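Local structure of catechol 2,3-dioxygenase (Rhodococcus sp., 2WL9) at residues I65-A70 with L167-A172. The protein probably catalyses the iron-dependent extradiol ring cleavage of catechols in the breakdown of aromatic hydrocarbons, as a type I extradiol dioxygenase. Sequence-based numbering, arbitrary orientation.
Sequences IGWRVA and LGLEGA
One face of the W67 indole is overlapped by two leucines, with L169 over its six-membered ring and L167 at its pyrrole end, and this hydrophobic packing joins the two halves of a type I extradiol dioxygenase, each of the vicinal oxygen chelate (glyoxalase) superfamily. Strand 61-68 of the N-terminal half supplies the ring; the leucines come from the end of helix 157-167 and the link to strand 170-173 in the iron-binding half. The heavy-atom geometry fits a CH-pi contact: L169 CD1 is 4.3 Å from the centroid of the W67 six-membered ring and only 10° off its normal. The other methyl of L169 reaches the outer rim, its CD2 4.0 Å from W67 CZ3. L167 meets the same face, its CD2 4.1 Å from W67 CD1, so the leucines span the length of the indole. A chi1 of -59° sets W67 CG beside the backbone N, and chi2 of 97° turns the indole so that a face, not an edge, meets the leucines. G168, at positive phi, closes a Schellman motif and turns the chain between them. No hydrogen bond crosses, and the nearest CA atoms, those of W67 and L167, are 8.9 Å apart, so between these two segments the contact is made by side chains. The W67 side chain is buried, about 13 Å from the bound iron. It also packs on V4, L7 and T116, and its CH2 lies 4.1 Å from L169 CD2.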
# COMPACT_ATOMS: atom_id res chain seq x y z
N ILE C 65 -25.64 -15.50 29.00
CA ILE C 65 -24.51 -15.05 28.18
C ILE C 65 -24.32 -15.99 26.99
O ILE C 65 -24.14 -17.19 27.17
CB ILE C 65 -23.22 -15.04 29.01
CG1 ILE C 65 -23.35 -14.09 30.21
CG2 ILE C 65 -22.02 -14.65 28.15
CD1 ILE C 65 -22.42 -14.44 31.38
N GLY C 66 -24.36 -15.46 25.77
CA GLY C 66 -24.17 -16.29 24.58
C GLY C 66 -22.80 -16.14 23.94
O GLY C 66 -22.46 -15.05 23.47
N TRP C 67 -22.02 -17.22 23.93
CA TRP C 67 -20.71 -17.25 23.26
C TRP C 67 -20.78 -17.97 21.93
O TRP C 67 -21.30 -19.09 21.85
CB TRP C 67 -19.67 -17.96 24.13
CG TRP C 67 -19.46 -17.33 25.46
CD1 TRP C 67 -20.03 -17.70 26.64
CD2 TRP C 67 -18.61 -16.22 25.75
NE1 TRP C 67 -19.60 -16.88 27.66
CE2 TRP C 67 -18.73 -15.95 27.14
CE3 TRP C 67 -17.78 -15.40 24.98
CZ2 TRP C 67 -18.03 -14.92 27.77
CZ3 TRP C 67 -17.09 -14.37 25.61
CH2 TRP C 67 -17.22 -14.14 26.98
N ARG C 68 -20.22 -17.36 20.89
CA ARG C 68 -20.29 -17.92 19.54
C ARG C 68 -19.14 -18.86 19.19
O ARG C 68 -17.98 -18.62 19.56
CB ARG C 68 -20.35 -16.78 18.52
CG ARG C 68 -20.67 -17.21 17.10
CD ARG C 68 -20.35 -16.07 16.13
NE ARG C 68 -20.88 -16.32 14.79
CZ ARG C 68 -20.71 -15.51 13.75
NH1 ARG C 68 -20.02 -14.38 13.90
NH2 ARG C 68 -21.24 -15.81 12.57
N VAL C 69 -19.46 -19.92 18.46
CA VAL C 69 -18.45 -20.74 17.80
C VAL C 69 -18.72 -20.71 16.30
O VAL C 69 -19.80 -20.29 15.87
CB VAL C 69 -18.38 -22.20 18.34
CG1 VAL C 69 -17.93 -22.21 19.79
CG2 VAL C 69 -19.70 -22.92 18.19
N ALA C 70 -17.74 -21.14 15.51
CA ALA C 70 -17.81 -21.00 14.05
C ALA C 70 -18.88 -21.85 13.38
O ALA C 70 -19.43 -21.45 12.35
CB ALA C 70 -16.44 -21.29 13.43
N LEU C 167 -13.33 -23.10 27.33
CA LEU C 167 -14.16 -22.51 26.27
C LEU C 167 -13.32 -21.95 25.12
O LEU C 167 -13.83 -21.79 24.01
CB LEU C 167 -15.11 -21.44 26.83
CG LEU C 167 -16.58 -21.87 27.00
CD1 LEU C 167 -16.71 -23.06 27.92
CD2 LEU C 167 -17.45 -20.71 27.49
N GLY C 168 -12.05 -21.68 25.39
CA GLY C 168 -11.15 -21.14 24.38
C GLY C 168 -10.74 -19.69 24.58
O GLY C 168 -9.96 -19.15 23.78
N LEU C 169 -11.26 -19.04 25.62
CA LEU C 169 -10.80 -17.70 25.94
C LEU C 169 -9.40 -17.76 26.54
O LEU C 169 -9.00 -18.78 27.12
CB LEU C 169 -11.75 -16.95 26.87
CG LEU C 169 -13.07 -16.52 26.23
CD1 LEU C 169 -14.22 -17.25 26.87
CD2 LEU C 169 -13.23 -15.02 26.37
N GLU C 170 -8.65 -16.67 26.36
CA GLU C 170 -7.31 -16.57 26.91
C GLU C 170 -7.18 -15.31 27.75
O GLU C 170 -7.81 -14.29 27.46
CB GLU C 170 -6.28 -16.55 25.79
CG GLU C 170 -6.24 -17.83 24.98
CD GLU C 170 -5.28 -17.77 23.81
OE1 GLU C 170 -5.01 -18.84 23.23
OE2 GLU C 170 -4.79 -16.66 23.47
N GLY C 171 -6.36 -15.39 28.79
CA GLY C 171 -6.07 -14.22 29.60
C GLY C 171 -5.54 -14.57 30.98
O GLY C 171 -5.12 -15.71 31.23
N ALA C 172 -5.56 -13.57 31.85
CA ALA C 172 -5.02 -13.69 33.20
C ALA C 172 -5.26 -12.37 33.92
O ALA C 172 -6.00 -11.51 33.43
CB ALA C 172 -3.53 -14.01 33.16